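Local coordinates for FAD-binding oxidoreductase (Gulosibacter chungangensis, PDB 7PBG), which oxidises 4-ethylphenol, probably by dehydrogenation to 4-vinylphenol, using a covalently attached FAD cofactor, at residues A285-K290 with R381-V386; R279-D284 with L313-W318; I425-Q430 with H440-L445. All coordinates share one frame; numbering follows the deposited sequence.

The three contacts join the eight-stranded antiparallel sheet to the helix and loops packed on it, consistent with the substrate-binding (cap) domain of the vanillyl-alcohol oxidase type. Contacts 2 and 3 are buried, and both reach that sheet, where strands 277-280 and 426-433 are neighbours; Asn280 and Arg279 of contact 2 bond to Ala429 and Gln430 of contact 3. Contact 1, only partly buried, shares helix 281-288 with contact 2 and packs Ala286 and Val386 against Leu428. Chemistry follows place: contact 3 is held by a ladder of five backbone bonds, contact 2 mixes a single weak bond with CH-pi and apolar packing, and contact 1 relies on van der Waals contacts and a bridging water; its Val386 touches the FAD.

Contact 1: A285-K290 with R381-V386; sequences AACVSK and RHSAAV
Cys287 and Val386 meet beside the flavin, where the C-terminal part of helix 281-288 packs against a 3-10 segment, 382-386, that leads toward strand 393-402. The thiol of Cys287 lies beside its backbone N (chi1 -66°), which brings SG to 3.9 Å from Val386 CG1 and close to the backbone of Ser383. The same methyl of Val386 also receives Ala286 CB at 3.9 Å, so one branch of a valine fills the angle between two consecutive helix residues. Val386 touches the FAD, so the helix packs behind a residue of the flavin pocket.

Cys287 O supplies the closest approach, lying 3.3 Å from Ala385 CB. His382 comes in next to it, its ring swung toward the helix by a CG anti to the backbone N (chi1 -167°). Its CE1 sits 3.5 Å from Cys287 O, and Val288 CG1 meets the edge of the ring near its plane. A CA-H...O contact joins Val386 CA to Ala286 O at 3.5 Å. A water bridges the two segments, 2.8 Å from Ser289 O and 2.7 Å from Ala385 O.

In the second shell, His382 NE2 is hydrogen-bonded to Glu366 of helix 363-375, whose Leu367 also packs on Cys287. Ser383 OG bonds to Glu152, an FAD-binding residue, and so ties the 3-10 turn to the flavin site. Ser289 OG turns back to donate to Ala285 O at 2.8 Å; it arrives from the face of that carbonyl opposite Val288 N, two donors holding one oxygen.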
ATOM      1  N   ALA A 285      10.124 -27.762 -17.666  1.00 20.79           N
ATOM      2  CA  ALA A 285      11.183 -28.517 -18.367  1.00 19.57           C
ATOM      3  C   ALA A 285      12.491 -27.718 -18.336  1.00 19.93           C
ATOM      4  O   ALA A 285      13.537 -28.249 -17.997  1.00 18.93           O
ATOM      5  CB  ALA A 285      10.717 -28.816 -19.775  1.00 20.43           C
ATOM      6  N   ALA A 286      12.425 -26.432 -18.604  1.00 19.13           N
ATOM      7  CA  ALA A 286      13.653 -25.612 -18.725  1.00 19.18           C
ATOM      8  C   ALA A 286      14.382 -25.467 -17.370  1.00 20.16           C
ATOM      9  O   ALA A 286      15.575 -25.141 -17.377  1.00 18.36           O
ATOM     10  CB  ALA A 286      13.286 -24.297 -19.336  1.00 19.40           C
ATOM     11  N   CYS A 287      13.722 -25.804 -16.249  1.00 19.28           N
ATOM     12  CA  CYS A 287      14.342 -25.795 -14.917  1.00 19.26           C
ATOM     13  C   CYS A 287      15.105 -27.072 -14.609  1.00 19.38           C
ATOM     14  O   CYS A 287      15.897 -27.051 -13.639  1.00 20.30           O
ATOM     15  CB  CYS A 287      13.313 -25.483 -13.841  1.00 18.95           C
ATOM     16  SG  CYS A 287      12.667 -23.800 -14.011  1.00 22.07           S
ATOM     17  N   VAL A 288      14.874 -28.151 -15.344  1.00 20.30           N
ATOM     18  CA  VAL A 288      15.424 -29.494 -15.015  1.00 18.31           C
ATOM     19  C   VAL A 288      15.997 -30.175 -16.242  1.00 21.02           C
ATOM     20  O   VAL A 288      16.426 -31.319 -16.114  1.00 21.84           O
ATOM     21  CB  VAL A 288      14.373 -30.427 -14.411  1.00 18.90           C
ATOM     22  CG1 VAL A 288      13.977 -29.957 -13.027  1.00 20.25           C
ATOM     23  CG2 VAL A 288      13.194 -30.603 -15.351  1.00 19.11           C
ATOM     24  N   SER A 289      16.094 -29.467 -17.352  1.00 20.60           N
ATOM     25  CA  SER A 289      16.596 -30.079 -18.598  1.00 19.70           C
ATOM     26  C   SER A 289      16.979 -29.001 -19.597  1.00 20.59           C
ATOM     27  O   SER A 289      16.549 -27.860 -19.437  1.00 18.87           O
ATOM     28  CB  SER A 289      15.580 -31.006 -19.162  1.00 19.78           C
ATOM     29  OG  SER A 289      14.457 -30.267 -19.684  1.00 20.26           O
ATOM     30  N   LYS A 290      17.632 -29.422 -20.671  1.00 18.45           N
ATOM     31  CA  LYS A 290      18.015 -28.553 -21.813  1.00 20.19           C
ATOM     32  C   LYS A 290      17.133 -28.894 -23.016  1.00 19.45           C
ATOM     33  O   LYS A 290      16.573 -29.991 -23.094  1.00 18.09           O
ATOM     34  CB  LYS A 290      19.478 -28.783 -22.188  1.00 21.01           C
ATOM     35  CG  LYS A 290      20.465 -28.387 -21.115  1.00 23.90           C
ATOM     36  CD  LYS A 290      21.902 -28.399 -21.618  1.00 25.95           C
ATOM     37  CE  LYS A 290      22.850 -27.788 -20.606  1.00 28.56           C
ATOM     38  NZ  LYS A 290      22.725 -28.471 -19.299  1.00 30.97           N
ATOM     39  N   ARG A 381      18.313 -20.986  -6.376  1.00 23.20           N
ATOM     40  CA  ARG A 381      18.478 -20.473  -7.764  1.00 24.74           C
ATOM     41  C   ARG A 381      18.141 -21.581  -8.753  1.00 24.54           C
ATOM     42  O   ARG A 381      18.682 -21.623  -9.857  1.00 22.00           O
ATOM     43  CB  ARG A 381      19.884 -19.938  -7.950  1.00 26.74           C
ATOM     44  CG  ARG A 381      20.970 -20.940  -7.645  1.00 30.98           C
ATOM     45  CD  ARG A 381      22.300 -20.229  -7.780  1.00 35.77           C
ATOM     46  NE  ARG A 381      22.460 -19.176  -6.790  1.00 33.51           N
ATOM     47  CZ  ARG A 381      23.517 -18.360  -6.699  1.00 37.00           C
ATOM     48  NH1 ARG A 381      24.496 -18.414  -7.590  1.00 35.41           N
ATOM     49  NH2 ARG A 381      23.571 -17.447  -5.749  1.00 35.31           N
ATOM     50  N   HIS A 382      17.223 -22.445  -8.366  1.00 24.08           N
ATOM     51  CA  HIS A 382      16.778 -23.555  -9.229  1.00 24.75           C
ATOM     52  C   HIS A 382      16.409 -23.035 -10.623  1.00 22.03           C
ATOM     53  O   HIS A 382      16.880 -23.663 -11.575  1.00 23.13           O
ATOM     54  CB  HIS A 382      15.642 -24.316  -8.544  1.00 24.62           C
ATOM     55  CG  HIS A 382      15.352 -25.612  -9.207  1.00 23.68           C
ATOM     56  ND1 HIS A 382      14.256 -25.787 -10.050  1.00 25.45           N
ATOM     57  CD2 HIS A 382      16.034 -26.774  -9.179  1.00 25.47           C
ATOM     58  CE1 HIS A 382      14.265 -27.040 -10.494  1.00 25.65           C
ATOM     59  NE2 HIS A 382      15.372 -27.653  -9.999  1.00 25.64           N
ATOM     60  N   SER A 383      15.644 -21.937 -10.751  1.00 22.61           N
ATOM     61  CA  SER A 383      15.173 -21.371 -12.044  1.00 22.83           C
ATOM     62  C   SER A 383      16.328 -20.786 -12.873  1.00 21.87           C
ATOM     63  O   SER A 383      16.069 -20.518 -14.047  1.00 22.36           O
ATOM     64  CB  SER A 383      14.078 -20.327 -11.878  1.00 27.03           C
ATOM     65  OG  SER A 383      13.090 -20.835 -11.006  1.00 30.42           O
ATOM     66  N   ALA A 384      17.536 -20.647 -12.326  1.00 21.19           N
ATOM     67  CA  ALA A 384      18.750 -20.228 -13.068  1.00 22.79           C
ATOM     68  C   ALA A 384      19.099 -21.276 -14.144  1.00 21.14           C
ATOM     69  O   ALA A 384      19.702 -20.938 -15.168  1.00 20.02           O
ATOM     70  CB  ALA A 384      19.908 -19.982 -12.126  1.00 25.22           C
ATOM     71  N   ALA A 385      18.633 -22.504 -14.019  1.00 16.55           N
ATOM     72  CA  ALA A 385      18.806 -23.533 -15.063  1.00 17.69           C
ATOM     73  C   ALA A 385      18.212 -23.112 -16.415  1.00 17.59           C
ATOM     74  O   ALA A 385      18.676 -23.605 -17.464  1.00 19.23           O
ATOM     75  CB  ALA A 385      18.155 -24.791 -14.538  1.00 19.31           C
ATOM     76  N   VAL A 386      17.221 -22.208 -16.440  1.00 18.65           N
ATOM     77  CA  VAL A 386      16.618 -21.813 -17.730  1.00 18.68           C
ATOM     78  C   VAL A 386      17.693 -21.141 -18.602  1.00 19.10           C
ATOM     79  O   VAL A 386      17.551 -21.189 -19.823  1.00 18.51           O
ATOM     80  CB  VAL A 386      15.366 -20.921 -17.591  1.00 18.57           C
ATOM     81  CG1 VAL A 386      14.342 -21.591 -16.720  1.00 20.36           C
ATOM     82  CG2 VAL A 386      15.673 -19.518 -17.114  1.00 21.33           C
TER
HETATM   83  O   HOH W   1      18.577 -26.002 -18.768  1.00 23.50           O

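Contact 2: R279-D284 with L313-W318; sequences RNVTFD and LGIGHW
Asn280 and Trp318 pair across two antiparallel strands of the large sheet, a non-hydrogen-bonded pair at a strand-to-helix junction, since Asn280 is also the N-cap of helix 281-288. On the Trp318 side the chain makes a classic beta bulge, His317 and Trp318 both facing Phe249 of strand 241-249.

Backbone polar contacts are modest. Val281 N donates weakly to His317 O at 3.0 Å, while CA-H...O contacts run from Trp318 CA to Arg279 O and from Asn280 CA to His317 O, each at 3.3 Å.

The aromatic contact is a CH-pi one: Asn280 CB stands over one face of the indole, 4.0 Å from the centroid of the Trp318 six-membered ring and offset toward the rim. A chi1 of 69° sets the Asn280 amide back over its own main chain, and this turns OD1 to the helix, where it accepts from Phe283 N at 3.3 Å. That oxygen also accepts from Ala429 N of the neighbouring strand, so the cap is joined to the sheet.

Apolar packing joins the loop after helix 303-313 to helix 281-288. Ile315 CD1 reaches both Val281 CG2 and Asp284 CB, crossing each side chain at a slant, and Asp284 OD2 is hydrogen-bonded to Tyr321. Val281 CB rests 3.4 Å from Gly316 O.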
ATOM      1  N   ARG A 279       2.118 -22.806 -14.462  1.00 18.65           N
ATOM      2  CA  ARG A 279       3.134 -22.711 -15.537  1.00 20.21           C
ATOM      3  C   ARG A 279       2.889 -23.757 -16.607  1.00 17.56           C
ATOM      4  O   ARG A 279       2.325 -24.847 -16.350  1.00 17.88           O
ATOM      5  CB  ARG A 279       4.559 -22.802 -15.009  1.00 24.25           C
ATOM      6  CG  ARG A 279       4.849 -23.952 -14.099  1.00 29.47           C
ATOM      7  CD  ARG A 279       6.352 -23.876 -13.814  1.00 32.13           C
ATOM      8  NE  ARG A 279       6.942 -22.622 -13.337  1.00 28.93           N
ATOM      9  CZ  ARG A 279       8.224 -22.523 -12.926  1.00 34.03           C
ATOM     10  NH1 ARG A 279       9.040 -23.572 -12.991  1.00 29.00           N
ATOM     11  NH2 ARG A 279       8.702 -21.368 -12.492  1.00 33.42           N
ATOM     12  N   ASN A 280       3.404 -23.450 -17.784  1.00 19.13           N
ATOM     13  CA  ASN A 280       3.362 -24.424 -18.892  1.00 18.81           C
ATOM     14  C   ASN A 280       4.507 -25.422 -18.741  1.00 19.32           C
ATOM     15  O   ASN A 280       5.482 -25.167 -18.013  1.00 18.98           O
ATOM     16  CB  ASN A 280       3.308 -23.751 -20.244  1.00 18.76           C
ATOM     17  CG  ASN A 280       4.553 -23.023 -20.692  1.00 20.39           C
ATOM     18  OD1 ASN A 280       5.439 -22.697 -19.906  1.00 19.76           O
ATOM     19  ND2 ASN A 280       4.584 -22.724 -21.977  1.00 21.48           N
ATOM     20  N   VAL A 281       4.399 -26.525 -19.480  1.00 19.09           N
ATOM     21  CA  VAL A 281       5.418 -27.612 -19.376  1.00 18.93           C
ATOM     22  C   VAL A 281       6.783 -27.067 -19.782  1.00 18.05           C
ATOM     23  O   VAL A 281       7.832 -27.450 -19.147  1.00 18.70           O
ATOM     24  CB  VAL A 281       5.016 -28.864 -20.168  1.00 19.88           C
ATOM     25  CG1 VAL A 281       4.913 -28.643 -21.651  1.00 21.64           C
ATOM     26  CG2 VAL A 281       5.989 -29.994 -19.863  1.00 21.37           C
ATOM     27  N   THR A 282       6.856 -26.162 -20.735  1.00 17.18           N
ATOM     28  CA  THR A 282       8.183 -25.689 -21.176  1.00 18.90           C
ATOM     29  C   THR A 282       8.924 -25.020 -20.014  1.00 19.44           C
ATOM     30  O   THR A 282      10.176 -25.212 -19.893  1.00 18.37           O
ATOM     31  CB  THR A 282       8.051 -24.726 -22.355  1.00 20.67           C
ATOM     32  OG1 THR A 282       7.235 -25.388 -23.319  1.00 20.95           O
ATOM     33  CG2 THR A 282       9.392 -24.405 -22.973  1.00 19.36           C
ATOM     34  N   PHE A 283       8.213 -24.257 -19.180  1.00 19.93           N
ATOM     35  CA  PHE A 283       8.864 -23.515 -18.078  1.00 18.13           C
ATOM     36  C   PHE A 283       9.437 -24.552 -17.123  1.00 19.24           C
ATOM     37  O   PHE A 283      10.623 -24.512 -16.770  1.00 18.64           O
ATOM     38  CB  PHE A 283       7.856 -22.536 -17.483  1.00 19.75           C
ATOM     39  CG  PHE A 283       8.448 -21.415 -16.676  1.00 21.11           C
ATOM     40  CD1 PHE A 283       7.719 -20.260 -16.507  1.00 22.23           C
ATOM     41  CD2 PHE A 283       9.711 -21.502 -16.118  1.00 21.39           C
ATOM     42  CE1 PHE A 283       8.234 -19.214 -15.768  1.00 22.41           C
ATOM     43  CE2 PHE A 283      10.240 -20.443 -15.391  1.00 23.88           C
ATOM     44  CZ  PHE A 283       9.473 -19.327 -15.164  1.00 21.52           C
ATOM     45  N   ASP A 284       8.618 -25.537 -16.732  1.00 20.83           N
ATOM     46  CA  ASP A 284       9.127 -26.555 -15.787  1.00 19.51           C
ATOM     47  C   ASP A 284      10.283 -27.309 -16.432  1.00 19.95           C
ATOM     48  O   ASP A 284      11.294 -27.562 -15.753  1.00 19.51           O
ATOM     49  CB  ASP A 284       8.036 -27.519 -15.314  1.00 20.86           C
ATOM     50  CG  ASP A 284       7.439 -27.215 -13.939  1.00 20.97           C
ATOM     51  OD1 ASP A 284       7.811 -26.174 -13.296  1.00 23.47           O
ATOM     52  OD2 ASP A 284       6.616 -28.055 -13.503  1.00 22.45           O
ATOM     53  N   LEU A 313       8.920 -36.239 -17.962  1.00 19.62           N
ATOM     54  CA  LEU A 313       9.019 -35.556 -16.642  1.00 18.65           C
ATOM     55  C   LEU A 313       7.892 -36.023 -15.734  1.00 19.54           C
ATOM     56  O   LEU A 313       8.031 -35.889 -14.516  1.00 21.65           O
ATOM     57  CB  LEU A 313       8.967 -34.056 -16.845  1.00 20.02           C
ATOM     58  CG  LEU A 313      10.091 -33.460 -17.676  1.00 20.05           C
ATOM     59  CD1 LEU A 313       9.881 -31.985 -17.873  1.00 22.26           C
ATOM     60  CD2 LEU A 313      11.423 -33.689 -16.947  1.00 20.84           C
ATOM     61  N   GLY A 314       6.813 -36.566 -16.304  1.00 20.42           N
ATOM     62  CA  GLY A 314       5.679 -37.020 -15.488  1.00 21.21           C
ATOM     63  C   GLY A 314       4.952 -35.838 -14.860  1.00 22.06           C
ATOM     64  O   GLY A 314       4.539 -35.956 -13.707  1.00 23.75           O
ATOM     65  N   ILE A 315       4.732 -34.773 -15.625  1.00 20.39           N
ATOM     66  CA  ILE A 315       4.026 -33.560 -15.133  1.00 19.89           C
ATOM     67  C   ILE A 315       2.748 -33.329 -15.978  1.00 18.61           C
ATOM     68  O   ILE A 315       1.999 -34.297 -16.206  1.00 19.79           O
ATOM     69  CB  ILE A 315       5.031 -32.395 -15.014  1.00 18.49           C
ATOM     70  CG1 ILE A 315       5.728 -32.045 -16.328  1.00 19.24           C
ATOM     71  CG2 ILE A 315       6.100 -32.752 -13.980  1.00 20.78           C
ATOM     72  CD1 ILE A 315       6.687 -30.891 -16.184  1.00 19.21           C
ATOM     73  N   GLY A 316       2.467 -32.106 -16.377  1.00 19.10           N
ATOM     74  CA  GLY A 316       1.281 -31.799 -17.209  1.00 18.98           C
ATOM     75  C   GLY A 316       1.653 -30.743 -18.209  1.00 18.04           C
ATOM     76  O   GLY A 316       2.695 -30.115 -18.036  1.00 19.00           O
ATOM     77  N   HIS A 317       0.782 -30.467 -19.176  1.00 17.78           N
ATOM     78  CA  HIS A 317       0.962 -29.287 -20.045  1.00 17.50           C
ATOM     79  C   HIS A 317       0.866 -27.995 -19.219  1.00 19.40           C
ATOM     80  O   HIS A 317       1.463 -26.983 -19.645  1.00 18.84           O
ATOM     81  CB  HIS A 317      -0.086 -29.328 -21.150  1.00 18.75           C
ATOM     82  CG  HIS A 317       0.306 -30.246 -22.251  1.00 18.51           C
ATOM     83  ND1 HIS A 317       1.303 -29.929 -23.154  1.00 20.30           N
ATOM     84  CD2 HIS A 317      -0.091 -31.499 -22.565  1.00 19.38           C
ATOM     85  CE1 HIS A 317       1.476 -30.942 -23.980  1.00 21.86           C
ATOM     86  NE2 HIS A 317       0.636 -31.918 -23.651  1.00 21.14           N
ATOM     87  N   TRP A 318       0.073 -28.006 -18.137  1.00 17.96           N
ATOM     88  CA  TRP A 318      -0.051 -26.947 -17.116  1.00 16.91           C
ATOM     89  C   TRP A 318       0.211 -27.612 -15.773  1.00 18.18           C
ATOM     90  O   TRP A 318      -0.274 -28.751 -15.563  1.00 19.28           O
ATOM     91  CB  TRP A 318      -1.422 -26.256 -17.147  1.00 16.19           C
ATOM     92  CG  TRP A 318      -1.616 -25.494 -18.414  1.00 17.50           C
ATOM     93  CD1 TRP A 318      -2.381 -25.848 -19.482  1.00 18.63           C
ATOM     94  CD2 TRP A 318      -0.975 -24.252 -18.765  1.00 17.46           C
ATOM     95  NE1 TRP A 318      -2.249 -24.909 -20.472  1.00 18.55           N
ATOM     96  CE2 TRP A 318      -1.414 -23.917 -20.062  1.00 17.22           C
ATOM     97  CE3 TRP A 318      -0.110 -23.388 -18.089  1.00 18.72           C
ATOM     98  CZ2 TRP A 318      -1.003 -22.740 -20.704  1.00 16.25           C
ATOM     99  CZ3 TRP A 318       0.313 -22.236 -18.716  1.00 18.13           C
ATOM    100  CH2 TRP A 318      -0.144 -21.924 -20.001  1.00 17.80           C
TER

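Contact 3: I425-Q430 with H440-L445; sequences IDYLAQ and HICLPL
Strands 426-433 and 438-447 form an antiparallel beta hairpin, their short segments running at 153° and 4.7 Å apart at closest, with Leu428-Leu443 and Gln430-Ile441 as fully hydrogen-bonded pairs. Leu443 N reaches Leu428 O at 2.8 Å and Ile441 N reaches Gln430 O at 2.7 Å, both donors nearly in line with the carbonyl; Leu445 N bonds to Asp426 O beyond them.

On one face, Tyr427 and His440 approach from opposite directions and join through a short bond, OH to NE2 2.6 Å, in which either could be the donor. The hydroxyl lies near the plane of the imidazole, at its edge. His440 ND1 is bonded to Gln412, so both ring nitrogens are engaged. The same tyrosine ring is met obliquely by Cys442 SG, 3.8 Å from CD1, because SG is turned anti to the Cys442 backbone N (chi1 170°).

The other face mixes leucines and Ile441 with Asp426, salt-bridged to Arg291, and Gln430, whose OE1 bonds to Arg279. Leu428 CD2 touches Leu445 CD1 at 3.7 Å, and Leu428 CB meets Leu443 CB. Leu443 touches both the FAD and His395, the covalent flavin ligand, so Leu443 brings this face to the flavin.

Helix 406-422 covers the Tyr427 face through Thr416, helix 451-470 packs on Ile425 and Pro444, and the hairpin lies between strands 277-280 and 393-402.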
ATOM      1  N   ILE A 425      11.047 -17.927 -31.200  1.00 21.51           N
ATOM      2  CA  ILE A 425      11.410 -17.670 -29.786  1.00 20.58           C
ATOM      3  C   ILE A 425      10.647 -18.683 -28.926  1.00 20.13           C
ATOM      4  O   ILE A 425       9.434 -18.804 -29.054  1.00 21.13           O
ATOM      5  CB  ILE A 425      11.153 -16.194 -29.421  1.00 22.09           C
ATOM      6  CG1 ILE A 425      11.922 -15.224 -30.337  1.00 22.40           C
ATOM      7  CG2 ILE A 425      11.464 -15.946 -27.954  1.00 22.73           C
ATOM      8  CD1 ILE A 425      13.429 -15.402 -30.325  1.00 27.12           C
ATOM      9  N   ASP A 426      11.347 -19.299 -27.987  1.00 20.40           N
ATOM     10  CA  ASP A 426      10.720 -20.245 -27.037  1.00 20.62           C
ATOM     11  C   ASP A 426       9.940 -19.450 -25.981  1.00 20.23           C
ATOM     12  O   ASP A 426      10.447 -18.403 -25.519  1.00 20.31           O
ATOM     13  CB  ASP A 426      11.783 -21.124 -26.372  1.00 19.28           C
ATOM     14  CG  ASP A 426      12.312 -22.246 -27.252  1.00 21.09           C
ATOM     15  OD1 ASP A 426      11.825 -22.406 -28.375  1.00 19.89           O
ATOM     16  OD2 ASP A 426      13.226 -22.931 -26.811  1.00 21.12           O
ATOM     17  N   TYR A 427       8.787 -19.977 -25.607  1.00 19.60           N
ATOM     18  CA  TYR A 427       7.776 -19.308 -24.751  1.00 19.58           C
ATOM     19  C   TYR A 427       7.573 -20.072 -23.469  1.00 18.96           C
ATOM     20  O   TYR A 427       6.979 -21.138 -23.496  1.00 19.14           O
ATOM     21  CB  TYR A 427       6.470 -19.221 -25.540  1.00 19.39           C
ATOM     22  CG  TYR A 427       5.277 -18.683 -24.816  1.00 20.15           C
ATOM     23  CD1 TYR A 427       5.370 -17.777 -23.755  1.00 18.32           C
ATOM     24  CD2 TYR A 427       4.022 -19.048 -25.265  1.00 21.77           C
ATOM     25  CE1 TYR A 427       4.245 -17.308 -23.100  1.00 20.23           C
ATOM     26  CE2 TYR A 427       2.896 -18.560 -24.646  1.00 20.43           C
ATOM     27  CZ  TYR A 427       3.000 -17.677 -23.588  1.00 21.87           C
ATOM     28  OH  TYR A 427       1.827 -17.243 -23.057  1.00 22.02           O
ATOM     29  N   LEU A 428       8.077 -19.523 -22.378  1.00 18.64           N
ATOM     30  CA  LEU A 428       7.844 -20.039 -21.029  1.00 18.14           C
ATOM     31  C   LEU A 428       6.745 -19.163 -20.434  1.00 18.85           C
ATOM     32  O   LEU A 428       6.847 -17.931 -20.507  1.00 19.31           O
ATOM     33  CB  LEU A 428       9.141 -19.985 -20.227  1.00 18.95           C
ATOM     34  CG  LEU A 428      10.144 -21.085 -20.573  1.00 18.71           C
ATOM     35  CD1 LEU A 428      10.599 -21.039 -22.027  1.00 19.25           C
ATOM     36  CD2 LEU A 428      11.330 -20.968 -19.634  1.00 19.76           C
ATOM     37  N   ALA A 429       5.700 -19.790 -19.934  1.00 19.31           N
ATOM     38  CA  ALA A 429       4.470 -19.058 -19.589  1.00 19.77           C
ATOM     39  C   ALA A 429       4.136 -19.340 -18.143  1.00 22.48           C
ATOM     40  O   ALA A 429       4.216 -20.517 -17.707  1.00 21.19           O
ATOM     41  CB  ALA A 429       3.336 -19.433 -20.504  1.00 21.02           C
ATOM     42  N   GLN A 430       3.780 -18.295 -17.412  1.00 21.39           N
ATOM     43  CA  GLN A 430       3.143 -18.495 -16.103  1.00 25.66           C
ATOM     44  C   GLN A 430       1.896 -17.609 -16.079  1.00 23.44           C
ATOM     45  O   GLN A 430       1.929 -16.486 -16.591  1.00 29.18           O
ATOM     46  CB  GLN A 430       4.222 -18.244 -15.066  1.00 27.20           C
ATOM     47  CG  GLN A 430       3.808 -18.482 -13.626  1.00 31.32           C
ATOM     48  CD  GLN A 430       5.074 -18.721 -12.848  1.00 34.49           C
ATOM     49  OE1 GLN A 430       5.692 -19.790 -12.932  1.00 44.29           O
ATOM     50  NE2 GLN A 430       5.537 -17.690 -12.180  1.00 35.73           N
ATOM     51  N   HIS A 440      -0.164 -12.480 -16.759  1.00 21.98           N
ATOM     52  CA  HIS A 440       0.420 -13.347 -17.796  1.00 21.30           C
ATOM     53  C   HIS A 440       1.903 -13.052 -17.809  1.00 23.39           C
ATOM     54  O   HIS A 440       2.283 -11.929 -18.147  1.00 22.99           O
ATOM     55  CB  HIS A 440      -0.267 -13.148 -19.137  1.00 22.48           C
ATOM     56  CG  HIS A 440       0.450 -13.777 -20.269  1.00 22.28           C
ATOM     57  ND1 HIS A 440       0.314 -13.307 -21.546  1.00 24.67           N
ATOM     58  CD2 HIS A 440       1.275 -14.849 -20.322  1.00 23.83           C
ATOM     59  CE1 HIS A 440       1.052 -14.048 -22.368  1.00 24.88           C
ATOM     60  NE2 HIS A 440       1.636 -15.023 -21.629  1.00 25.01           N
ATOM     61  N   ILE A 441       2.731 -13.990 -17.384  1.00 22.87           N
ATOM     62  CA  ILE A 441       4.202 -13.807 -17.486  1.00 23.73           C
ATOM     63  C   ILE A 441       4.714 -14.578 -18.712  1.00 21.47           C
ATOM     64  O   ILE A 441       4.599 -15.798 -18.764  1.00 23.08           O
ATOM     65  CB  ILE A 441       4.913 -14.288 -16.218  1.00 27.60           C
ATOM     66  CG1 ILE A 441       4.291 -13.730 -14.923  1.00 33.04           C
ATOM     67  CG2 ILE A 441       6.381 -13.987 -16.369  1.00 27.82           C
ATOM     68  CD1 ILE A 441       3.973 -12.258 -14.945  1.00 35.33           C
ATOM     69  N   CYS A 442       5.130 -13.858 -19.734  1.00 19.83           N
ATOM     70  CA  CYS A 442       5.779 -14.393 -20.949  1.00 17.70           C
ATOM     71  C   CYS A 442       7.269 -14.220 -20.736  1.00 17.58           C
ATOM     72  O   CYS A 442       7.770 -13.068 -20.722  1.00 18.46           O
ATOM     73  CB  CYS A 442       5.270 -13.685 -22.186  1.00 18.46           C
ATOM     74  SG  CYS A 442       6.231 -14.093 -23.657  1.00 22.04           S
ATOM     75  N   LEU A 443       7.920 -15.321 -20.446  1.00 18.68           N
ATOM     76  CA  LEU A 443       9.387 -15.386 -20.295  1.00 18.55           C
ATOM     77  C   LEU A 443       9.898 -16.015 -21.573  1.00 18.57           C
ATOM     78  O   LEU A 443       9.830 -17.245 -21.752  1.00 18.17           O
ATOM     79  CB  LEU A 443       9.688 -16.216 -19.062  1.00 18.43           C
ATOM     80  CG  LEU A 443      11.134 -16.236 -18.599  1.00 19.65           C
ATOM     81  CD1 LEU A 443      11.195 -16.794 -17.178  1.00 20.64           C
ATOM     82  CD2 LEU A 443      12.032 -17.028 -19.530  1.00 19.87           C
ATOM     83  N   PRO A 444      10.358 -15.214 -22.542  1.00 16.48           N
ATOM     84  CA  PRO A 444      10.924 -15.791 -23.742  1.00 19.87           C
ATOM     85  C   PRO A 444      12.370 -16.199 -23.445  1.00 19.66           C
ATOM     86  O   PRO A 444      12.980 -15.573 -22.567  1.00 20.12           O
ATOM     87  CB  PRO A 444      10.942 -14.629 -24.721  1.00 20.24           C
ATOM     88  CG  PRO A 444      11.167 -13.422 -23.825  1.00 18.99           C
ATOM     89  CD  PRO A 444      10.397 -13.747 -22.562  1.00 18.65           C
ATOM     90  N   LEU A 445      12.850 -17.229 -24.119  1.00 20.18           N
ATOM     91  CA  LEU A 445      14.285 -17.580 -24.122  1.00 19.13           C
ATOM     92  C   LEU A 445      14.845 -17.337 -25.510  1.00 19.79           C
ATOM     93  O   LEU A 445      14.332 -17.892 -26.497  1.00 21.29           O
ATOM     94  CB  LEU A 445      14.466 -19.008 -23.648  1.00 19.81           C
ATOM     95  CG  LEU A 445      14.156 -19.203 -22.176  1.00 20.46           C
ATOM     96  CD1 LEU A 445      14.329 -20.659 -21.798  1.00 21.78           C
ATOM     97  CD2 LEU A 445      15.046 -18.326 -21.278  1.00 22.05           C
TER